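Local coordinates for hypothetical protein DR_0824 (Deinococcus radiodurans, PDB 2IMR) that catalyses the zinc-dependent deamination of aminodeoxyfutalosine to futalosine, a step in menaquinone biosynthesis, and deaminates adenosine and related nucleosides to a lesser extent, at residues 195-198 with 199-202; 246-249 with 250-254; 305-308 with 309-313. All coordinates share one frame; numbering follows the deposited sequence.

Contact 1: 195-198 with 199-202; sequences LERW and RRLE
With CG beside its backbone N (chi1 -55°) and the chain extended from CG to NE, Arg200 runs back along the preceding turn and spreads its guanidinium over the backbone of Glu196 and Arg197. One face of the plane covers Glu196 O, which is offset toward the rim; it lies 3.2 Å from Arg200 NE, but the angle is too poor for a hydrogen bond. At the far end of the group, Arg200 NH1 comes within 3.4 Å of Arg197 CA. The Glu196 carboxylate does not touch the group, its OE1 being 5.0 Å from Arg200 NH2, but may still favour its charge. The side chains of Arg197 and Arg200 cross at about a right angle; Arg197 turns its guanidinium edge to Trp198 CD1 and sends NH2 to Asp160, whose OD1 also accepts from Trp198 NE1. These residues belong to the C-terminal part of helix 184-199 and the turn that carries the chain on toward strand 206-212 of the amidohydrolase barrel. Arg199 N donates to Leu195 O at 2.8 Å in the usual helical pattern, whereas Trp198 O takes a three-residue bond from Leu201 N at 2.8 Å and a weak four-residue one from Glu202 N. Leu201 places CD1 at the edge of the indole, near its plane, 4.4 Å from Trp198 CD1. Other parts of the indole pack on helix 156-163 and meet Phe174 edge-to-face. A bend at chi2 (61°) turns Arg199 toward Glu202, where NE forms a salt bridge to OE2 at 3.2 Å, arriving on the syn side but 33° out of the carboxylate plane. Both ends have further hydrogen bonds: Arg199 NH2 gives one to Glu233 O, and Glu202 OE1 accepts one from Leu208 N.

Contact 2: 246-249 with 250-254; sequences TELE and MFRTG
Within helix 245-253, Leu248 and Arg252 pack one turn apart: the leucine lies against one face of the guanidinium, with CD2 3.5 Å from Arg252 NH1 and offset toward the rim. Leu248 CG stands anti to the backbone N (chi1 172°), which carries its methyls against the guanidinium. Cut back to an alanine, Arg252 would probably leave Leu248 CD2 without its flat cover and open a gap there. The helix follows the barrel strand bearing the zinc ligand His240, and the Glu247 carboxylate accepts from Ala242 N through OE2 and, weakly, through OE1 from the N of Glu243, probably the catalytic proton donor. Glu247 O meets the edge of the Phe251 ring in its plane, 3.2 Å from CD1, and also lies 3.3 Å from Met250 CG. Toward the other end, Glu249 O accepts two backbone donors, Thr253 N at 2.8 Å and Arg252 N at 3.0 Å, the second from well above the carbonyl plane. A water gives a proton to Glu249 OE2 at 2.8 Å and pairs with Thr253 OG1, a hydroxyl also bonded to Gly255 N. Gly254 then leaves helical geometry with positive phi (85°), where a CB would press against Thr253 O.

Contact 3: 305-308 with 309-313; sequences VNVT and PDDIA
The Asp311 carboxylate receives Thr308 N from above its plane, the donor standing 42° out of it at 2.8 Å from OD2 in a fairly straight bond. A water donates to the same oxygen, Asp311 OD2, and to Asn306 O, bridging the carboxylate to the loop, while OD1 is bonded to Thr284 OG1. This buried acid group is thus held at both oxygens, which should fix its rotation. In return Thr308, with OG1 between its backbone N and carbonyl carbon (chi1 65°), turns its hydroxyl oxygen to Asp311 N and accepts at 3.1 Å. Thr308 O takes Ile312 N at 3.0 Å, starting the main-chain ladder of the helix. Pro309 follows directly, its ring pressed close to the threonine, with CD 3.3 Å from Thr308 CB. Beside the polar exchange Val307 lies against the Asp311 side chain, CB to OD2 3.6 Å, and crosses Ile312 at about a right angle, CG2 meeting Ile312 CG1 at 3.9 Å; Phe342 touches both hydrophobic residues. Reciprocal bonds between Thr308 at the N-cap and Asp311 three residues on make a capping box, here at the start of helix 309-318, after the loop that follows barrel strand 300-303.

Along the chain the three contacts come in series, none enclosing or crossing another, and each pairs adjoining segments, so none closes a long loop. Contact 1 comes first, at the end of helix 184-199 and in the turn leading to strand 206-212. Beyond strand 238-241, contact 2 runs along helix 245-253 into Gly254; contact 3 follows strand 300-303 and opens helix 309-318. Contact 1 stands apart, with centres about 37 Å from contact 2 and about 35 Å from contact 3. Contacts 2 and 3 touch: Arg252 NH2 packs on Thr308 CG2 at 3.6 Å, and Leu248 CD2 approaches Asn306 O at 3.9 Å, joining helix 245-253 to the loop before helix 309-318.

Contact 1: 195-198 with 199-202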
ATOM      1  N   LEU A 195      20.038  -3.974   7.138  1.00 22.33           N
ATOM      2  CA  LEU A 195      19.733  -3.995   5.715  1.00 22.24           C
ATOM      3  C   LEU A 195      20.802  -4.706   4.887  1.00 25.08           C
ATOM      4  O   LEU A 195      20.479  -5.496   3.997  1.00 25.85           O
ATOM      5  CB  LEU A 195      19.541  -2.561   5.205  1.00 22.39           C
ATOM      6  CG  LEU A 195      18.324  -1.844   5.802  1.00 23.02           C
ATOM      7  CD1 LEU A 195      18.337  -0.376   5.425  1.00 23.84           C
ATOM      8  CD2 LEU A 195      17.055  -2.512   5.306  1.00 23.55           C
ATOM      9  N   GLU A 196      22.069  -4.434   5.181  1.00 25.09           N
ATOM     10  CA  GLU A 196      23.160  -5.061   4.444  1.00 28.03           C
ATOM     11  C   GLU A 196      23.142  -6.568   4.654  1.00 27.17           C
ATOM     12  O   GLU A 196      23.426  -7.338   3.736  1.00 27.41           O
ATOM     13  CB  GLU A 196      24.508  -4.485   4.888  1.00 29.03           C
ATOM     14  CG  GLU A 196      24.626  -2.985   4.677  1.00 34.61           C
ATOM     15  CD  GLU A 196      25.999  -2.443   5.024  1.00 38.59           C
ATOM     16  OE1 GLU A 196      26.531  -2.802   6.098  1.00 40.56           O
ATOM     17  OE2 GLU A 196      26.540  -1.649   4.225  1.00 41.26           O
ATOM     18  N   ARG A 197      22.797  -6.983   5.868  1.00 27.21           N
ATOM     19  CA  ARG A 197      22.735  -8.396   6.207  1.00 28.27           C
ATOM     20  C   ARG A 197      21.604  -9.072   5.429  1.00 28.29           C
ATOM     21  O   ARG A 197      21.802 -10.107   4.791  1.00 27.89           O
ATOM     22  CB  ARG A 197      22.504  -8.556   7.715  1.00 30.61           C
ATOM     23  CG  ARG A 197      22.762  -9.954   8.246  1.00 33.78           C
ATOM     24  CD  ARG A 197      22.329 -10.100   9.700  1.00 36.99           C
ATOM     25  NE  ARG A 197      20.873 -10.088   9.830  1.00 40.39           N
ATOM     26  CZ  ARG A 197      20.210 -10.425  10.933  1.00 41.44           C
ATOM     27  NH1 ARG A 197      20.870 -10.807  12.021  1.00 42.95           N
ATOM     28  NH2 ARG A 197      18.885 -10.386  10.948  1.00 42.16           N
ATOM     29  N   TRP A 198      20.417  -8.474   5.472  1.00 27.34           N
ATOM     30  CA  TRP A 198      19.257  -9.032   4.788  1.00 27.74           C
ATOM     31  C   TRP A 198      19.350  -8.997   3.265  1.00 29.61           C
ATOM     32  O   TRP A 198      18.812  -9.875   2.591  1.00 29.36           O
ATOM     33  CB  TRP A 198      17.979  -8.310   5.232  1.00 26.32           C
ATOM     34  CG  TRP A 198      17.593  -8.580   6.660  1.00 24.74           C
ATOM     35  CD1 TRP A 198      17.670  -9.775   7.319  1.00 25.12           C
ATOM     36  CD2 TRP A 198      17.041  -7.641   7.595  1.00 23.52           C
ATOM     37  NE1 TRP A 198      17.203  -9.637   8.605  1.00 25.80           N
ATOM     38  CE2 TRP A 198      16.810  -8.338   8.801  1.00 23.33           C
ATOM     39  CE3 TRP A 198      16.719  -6.277   7.526  1.00 20.66           C
ATOM     40  CZ2 TRP A 198      16.271  -7.719   9.938  1.00 22.40           C
ATOM     41  CZ3 TRP A 198      16.183  -5.658   8.657  1.00 21.00           C
ATOM     42  CH2 TRP A 198      15.965  -6.384   9.848  1.00 20.34           C
ATOM     43  N   ARG A 199      20.026  -7.985   2.725  1.00 30.13           N
ATOM     44  CA  ARG A 199      20.157  -7.849   1.277  1.00 32.09           C
ATOM     45  C   ARG A 199      20.797  -9.089   0.651  1.00 32.68           C
ATOM     46  O   ARG A 199      20.559  -9.395  -0.517  1.00 33.10           O
ATOM     47  CB  ARG A 199      20.980  -6.601   0.931  1.00 32.86           C
ATOM     48  CG  ARG A 199      20.787  -6.109  -0.503  1.00 36.26           C
ATOM     49  CD  ARG A 199      19.334  -5.718  -0.744  1.00 36.63           C
ATOM     50  NE  ARG A 199      19.064  -5.270  -2.109  1.00 38.38           N
ATOM     51  CZ  ARG A 199      19.622  -4.208  -2.682  1.00 39.08           C
ATOM     52  NH1 ARG A 199      20.501  -3.467  -2.018  1.00 39.17           N
ATOM     53  NH2 ARG A 199      19.282  -3.870  -3.919  1.00 40.67           N
ATOM     54  N   ARG A 200      21.594  -9.804   1.437  1.00 33.71           N
ATOM     55  CA  ARG A 200      22.263 -11.015   0.965  1.00 35.76           C
ATOM     56  C   ARG A 200      21.313 -12.211   0.954  1.00 36.09           C
ATOM     57  O   ARG A 200      21.535 -13.185   0.232  1.00 36.80           O
ATOM     58  CB  ARG A 200      23.455 -11.341   1.867  1.00 36.36           C
ATOM     59  CG  ARG A 200      24.452 -10.209   2.017  1.00 38.21           C
ATOM     60  CD  ARG A 200      25.315 -10.405   3.256  1.00 38.74           C
ATOM     61  NE  ARG A 200      26.070  -9.195   3.568  1.00 42.81           N
ATOM     62  CZ  ARG A 200      26.332  -8.770   4.803  1.00 43.06           C
ATOM     63  NH1 ARG A 200      25.898  -9.458   5.851  1.00 43.30           N
ATOM     64  NH2 ARG A 200      27.020  -7.649   4.987  1.00 42.45           N
ATOM     65  N   LEU A 201      20.257 -12.132   1.756  1.00 36.03           N
ATOM     66  CA  LEU A 201      19.285 -13.219   1.863  1.00 36.21           C
ATOM     67  C   LEU A 201      18.119 -13.030   0.909  1.00 36.74           C
ATOM     68  O   LEU A 201      17.314 -13.934   0.699  1.00 37.06           O
ATOM     69  CB  LEU A 201      18.770 -13.304   3.300  1.00 35.05           C
ATOM     70  CG  LEU A 201      19.870 -13.441   4.350  1.00 34.61           C
ATOM     71  CD1 LEU A 201      19.252 -13.536   5.735  1.00 37.25           C
ATOM     72  CD2 LEU A 201      20.705 -14.677   4.055  1.00 37.90           C
ATOM     73  N   GLU A 202      18.041 -11.838   0.334  1.00 37.27           N
ATOM     74  CA  GLU A 202      16.993 -11.481  -0.607  1.00 37.33           C
ATOM     75  C   GLU A 202      17.027 -12.377  -1.851  1.00 37.64           C
ATOM     76  O   GLU A 202      18.097 -12.668  -2.388  1.00 37.99           O
ATOM     77  CB  GLU A 202      17.179 -10.005  -0.972  1.00 38.03           C
ATOM     78  CG  GLU A 202      16.598  -9.550  -2.282  1.00 39.04           C
ATOM     79  CD  GLU A 202      16.907  -8.089  -2.533  1.00 39.49           C
ATOM     80  OE1 GLU A 202      16.398  -7.240  -1.774  1.00 39.23           O
ATOM     81  OE2 GLU A 202      17.671  -7.790  -3.476  1.00 40.56           O
TER

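Contact 2: 246-249 with 250-254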
ATOM      1  N   THR A 246      -4.822  16.280  11.079  1.00 18.12           N
ATOM      2  CA  THR A 246      -4.033  16.955  12.100  1.00 18.73           C
ATOM      3  C   THR A 246      -2.535  16.971  11.771  1.00 18.02           C
ATOM      4  O   THR A 246      -1.768  17.721  12.380  1.00 17.73           O
ATOM      5  CB  THR A 246      -4.261  16.321  13.493  1.00 18.23           C
ATOM      6  OG1 THR A 246      -4.128  14.900  13.409  1.00 19.37           O
ATOM      7  CG2 THR A 246      -5.659  16.663  14.005  1.00 20.09           C
ATOM      8  N   GLU A 247      -2.116  16.148  10.812  1.00 16.65           N
ATOM      9  CA  GLU A 247      -0.714  16.132  10.405  1.00 16.24           C
ATOM     10  C   GLU A 247      -0.476  17.368   9.537  1.00 18.02           C
ATOM     11  O   GLU A 247       0.516  18.087   9.699  1.00 17.44           O
ATOM     12  CB  GLU A 247      -0.385  14.867   9.602  1.00 15.63           C
ATOM     13  CG  GLU A 247       1.075  14.808   9.138  1.00 15.19           C
ATOM     14  CD  GLU A 247       1.368  13.618   8.240  1.00 14.80           C
ATOM     15  OE1 GLU A 247       0.754  12.553   8.454  1.00 13.84           O
ATOM     16  OE2 GLU A 247       2.222  13.743   7.332  1.00 14.51           O
ATOM     17  N   LEU A 248      -1.398  17.622   8.613  1.00 17.29           N
ATOM     18  CA  LEU A 248      -1.273  18.791   7.746  1.00 18.77           C
ATOM     19  C   LEU A 248      -1.331  20.056   8.605  1.00 19.42           C
ATOM     20  O   LEU A 248      -0.613  21.028   8.356  1.00 20.78           O
ATOM     21  CB  LEU A 248      -2.408  18.811   6.720  1.00 17.37           C
ATOM     22  CG  LEU A 248      -2.530  20.066   5.851  1.00 19.73           C
ATOM     23  CD1 LEU A 248      -1.288  20.240   4.982  1.00 19.67           C
ATOM     24  CD2 LEU A 248      -3.777  19.946   4.990  1.00 20.26           C
ATOM     25  N   GLU A 249      -2.181  20.030   9.624  1.00 19.09           N
ATOM     26  CA  GLU A 249      -2.330  21.177  10.513  1.00 21.63           C
ATOM     27  C   GLU A 249      -1.039  21.558  11.239  1.00 22.28           C
ATOM     28  O   GLU A 249      -0.664  22.732  11.264  1.00 20.17           O
ATOM     29  CB  GLU A 249      -3.425  20.918  11.550  1.00 22.26           C
ATOM     30  CG  GLU A 249      -3.770  22.156  12.376  1.00 26.03           C
ATOM     31  CD  GLU A 249      -4.860  21.905  13.401  1.00 29.22           C
ATOM     32  OE1 GLU A 249      -5.656  20.957  13.221  1.00 28.75           O
ATOM     33  OE2 GLU A 249      -4.933  22.672  14.385  1.00 29.67           O
ATOM     34  N   MET A 250      -0.350  20.582  11.828  1.00 21.72           N
ATOM     35  CA  MET A 250       0.870  20.924  12.546  1.00 20.78           C
ATOM     36  C   MET A 250       1.986  21.405  11.637  1.00 20.69           C
ATOM     37  O   MET A 250       2.826  22.198  12.062  1.00 19.77           O
ATOM     38  CB  MET A 250       1.349  19.770  13.437  1.00 22.14           C
ATOM     39  CG  MET A 250       1.680  18.477  12.745  1.00 22.44           C
ATOM     40  SD  MET A 250       2.328  17.290  13.965  1.00 22.53           S
ATOM     41  CE  MET A 250       3.099  16.120  12.869  1.00 20.50           C
ATOM     42  N   PHE A 251       2.008  20.953  10.386  1.00 18.44           N
ATOM     43  CA  PHE A 251       3.046  21.434   9.486  1.00 18.44           C
ATOM     44  C   PHE A 251       2.775  22.896   9.148  1.00 19.46           C
ATOM     45  O   PHE A 251       3.682  23.638   8.779  1.00 20.10           O
ATOM     46  CB  PHE A 251       3.112  20.602   8.204  1.00 18.35           C
ATOM     47  CG  PHE A 251       4.044  19.429   8.303  1.00 17.38           C
ATOM     48  CD1 PHE A 251       3.664  18.277   8.983  1.00 18.66           C
ATOM     49  CD2 PHE A 251       5.326  19.500   7.771  1.00 16.65           C
ATOM     50  CE1 PHE A 251       4.549  17.215   9.132  1.00 16.32           C
ATOM     51  CE2 PHE A 251       6.216  18.445   7.916  1.00 16.00           C
ATOM     52  CZ  PHE A 251       5.826  17.299   8.598  1.00 18.05           C
ATOM     53  N   ARG A 252       1.520  23.299   9.292  1.00 21.27           N
ATOM     54  CA  ARG A 252       1.115  24.668   9.007  1.00 23.99           C
ATOM     55  C   ARG A 252       1.236  25.589  10.216  1.00 25.12           C
ATOM     56  O   ARG A 252       1.601  26.755  10.069  1.00 25.97           O
ATOM     57  CB  ARG A 252      -0.333  24.696   8.512  1.00 23.67           C
ATOM     58  CG  ARG A 252      -0.520  24.230   7.078  1.00 23.89           C
ATOM     59  CD  ARG A 252      -1.996  24.094   6.723  1.00 23.58           C
ATOM     60  NE  ARG A 252      -2.186  23.928   5.284  1.00 24.62           N
ATOM     61  CZ  ARG A 252      -3.339  23.598   4.707  1.00 24.65           C
ATOM     62  NH1 ARG A 252      -4.426  23.392   5.440  1.00 22.48           N
ATOM     63  NH2 ARG A 252      -3.405  23.478   3.387  1.00 23.84           N
ATOM     64  N   THR A 253       0.943  25.065  11.403  1.00 25.44           N
ATOM     65  CA  THR A 253       0.968  25.875  12.624  1.00 24.97           C
ATOM     66  C   THR A 253       1.963  25.455  13.705  1.00 25.02           C
ATOM     67  O   THR A 253       2.246  26.230  14.622  1.00 23.41           O
ATOM     68  CB  THR A 253      -0.410  25.878  13.293  1.00 26.44           C
ATOM     69  OG1 THR A 253      -0.648  24.593  13.885  1.00 27.28           O
ATOM     70  CG2 THR A 253      -1.499  26.163  12.270  1.00 26.13           C
ATOM     71  N   GLY A 254       2.477  24.236  13.612  1.00 21.34           N
ATOM     72  CA  GLY A 254       3.399  23.755  14.626  1.00 20.80           C
ATOM     73  C   GLY A 254       2.629  23.169  15.796  1.00 19.39           C
ATOM     74  O   GLY A 254       3.219  22.670  16.763  1.00 19.81           O
TER
HETATM   75  O   HOH W   1      -3.026  24.585  14.906  1.00 32.93           O

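Contact 3: 305-308 with 309-313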
ATOM      1  N   VAL A 305      -3.951  11.377   2.267  1.00 14.01           N
ATOM      2  CA  VAL A 305      -5.330  11.835   2.291  1.00 15.74           C
ATOM      3  C   VAL A 305      -5.456  13.346   2.398  1.00 17.76           C
ATOM      4  O   VAL A 305      -6.246  13.972   1.695  1.00 18.50           O
ATOM      5  CB  VAL A 305      -6.092  11.183   3.473  1.00 17.81           C
ATOM      6  CG1 VAL A 305      -7.475  11.809   3.632  1.00 16.81           C
ATOM      7  CG2 VAL A 305      -6.218   9.686   3.229  1.00 18.07           C
ATOM      8  N   ASN A 306      -4.656  13.939   3.270  1.00 16.68           N
ATOM      9  CA  ASN A 306      -4.736  15.369   3.484  1.00 18.04           C
ATOM     10  C   ASN A 306      -3.637  16.142   2.774  1.00 17.91           C
ATOM     11  O   ASN A 306      -2.654  16.562   3.378  1.00 17.70           O
ATOM     12  CB  ASN A 306      -4.750  15.605   4.989  1.00 18.19           C
ATOM     13  CG  ASN A 306      -5.930  14.910   5.654  1.00 20.53           C
ATOM     14  OD1 ASN A 306      -7.041  15.437   5.669  1.00 17.37           O
ATOM     15  ND2 ASN A 306      -5.701  13.702   6.173  1.00 18.92           N
ATOM     16  N   VAL A 307      -3.832  16.322   1.469  1.00 18.04           N
ATOM     17  CA  VAL A 307      -2.886  17.019   0.622  1.00 17.94           C
ATOM     18  C   VAL A 307      -3.592  18.126  -0.150  1.00 19.23           C
ATOM     19  O   VAL A 307      -4.820  18.167  -0.218  1.00 18.63           O
ATOM     20  CB  VAL A 307      -2.224  16.052  -0.391  1.00 18.05           C
ATOM     21  CG1 VAL A 307      -1.483  14.941   0.350  1.00 16.77           C
ATOM     22  CG2 VAL A 307      -3.280  15.469  -1.323  1.00 19.09           C
ATOM     23  N   THR A 308      -2.803  19.019  -0.735  1.00 20.24           N
ATOM     24  CA  THR A 308      -3.349  20.138  -1.497  1.00 20.16           C
ATOM     25  C   THR A 308      -3.122  19.913  -2.982  1.00 20.25           C
ATOM     26  O   THR A 308      -2.431  18.984  -3.379  1.00 19.78           O
ATOM     27  CB  THR A 308      -2.647  21.448  -1.126  1.00 18.43           C
ATOM     28  OG1 THR A 308      -1.272  21.372  -1.522  1.00 21.05           O
ATOM     29  CG2 THR A 308      -2.723  21.691   0.369  1.00 18.50           C
ATOM     30  N   PRO A 309      -3.717  20.768  -3.828  1.00 21.50           N
ATOM     31  CA  PRO A 309      -3.514  20.592  -5.265  1.00 22.59           C
ATOM     32  C   PRO A 309      -2.031  20.693  -5.588  1.00 20.15           C
ATOM     33  O   PRO A 309      -1.512  19.944  -6.407  1.00 20.94           O
ATOM     34  CB  PRO A 309      -4.330  21.730  -5.865  1.00 21.92           C
ATOM     35  CG  PRO A 309      -5.492  21.817  -4.918  1.00 23.90           C
ATOM     36  CD  PRO A 309      -4.805  21.725  -3.561  1.00 23.23           C
ATOM     37  N   ASP A 310      -1.345  21.625  -4.935  1.00 21.47           N
ATOM     38  CA  ASP A 310       0.083  21.785  -5.166  1.00 21.24           C
ATOM     39  C   ASP A 310       0.837  20.527  -4.733  1.00 18.98           C
ATOM     40  O   ASP A 310       1.788  20.118  -5.389  1.00 19.03           O
ATOM     41  CB  ASP A 310       0.623  22.998  -4.409  1.00 24.51           C
ATOM     42  CG  ASP A 310       2.066  23.295  -4.758  1.00 31.35           C
ATOM     43  OD1 ASP A 310       2.335  23.692  -5.914  1.00 35.03           O
ATOM     44  OD2 ASP A 310       2.939  23.122  -3.881  1.00 35.34           O
ATOM     45  N   ASP A 311       0.423  19.915  -3.625  1.00 19.62           N
ATOM     46  CA  ASP A 311       1.090  18.691  -3.178  1.00 18.51           C
ATOM     47  C   ASP A 311       0.977  17.646  -4.289  1.00 17.40           C
ATOM     48  O   ASP A 311       1.951  16.987  -4.633  1.00 18.39           O
ATOM     49  CB  ASP A 311       0.450  18.116  -1.903  1.00 16.79           C
ATOM     50  CG  ASP A 311       0.669  18.985  -0.674  1.00 19.18           C
ATOM     51  OD1 ASP A 311       1.677  19.728  -0.615  1.00 17.85           O
ATOM     52  OD2 ASP A 311      -0.168  18.903   0.251  1.00 18.66           O
ATOM     53  N   ILE A 312      -0.222  17.499  -4.845  1.00 17.54           N
ATOM     54  CA  ILE A 312      -0.450  16.527  -5.909  1.00 18.38           C
ATOM     55  C   ILE A 312       0.461  16.792  -7.107  1.00 17.89           C
ATOM     56  O   ILE A 312       1.017  15.863  -7.683  1.00 16.89           O
ATOM     57  CB  ILE A 312      -1.937  16.533  -6.345  1.00 20.99           C
ATOM     58  CG1 ILE A 312      -2.801  16.039  -5.181  1.00 21.11           C
ATOM     59  CG2 ILE A 312      -2.140  15.631  -7.567  1.00 20.79           C
ATOM     60  CD1 ILE A 312      -4.289  16.191  -5.393  1.00 20.95           C
ATOM     61  N   ALA A 313       0.631  18.064  -7.459  1.00 19.14           N
ATOM     62  CA  ALA A 313       1.495  18.436  -8.577  1.00 20.46           C
ATOM     63  C   ALA A 313       2.943  18.036  -8.288  1.00 19.94           C
ATOM     64  O   ALA A 313       3.651  17.552  -9.173  1.00 18.86           O
ATOM     65  CB  ALA A 313       1.401  19.943  -8.835  1.00 21.09           C
TER
HETATM   66  O   HOH W   2       0.102  17.429   2.707  1.00 16.34           O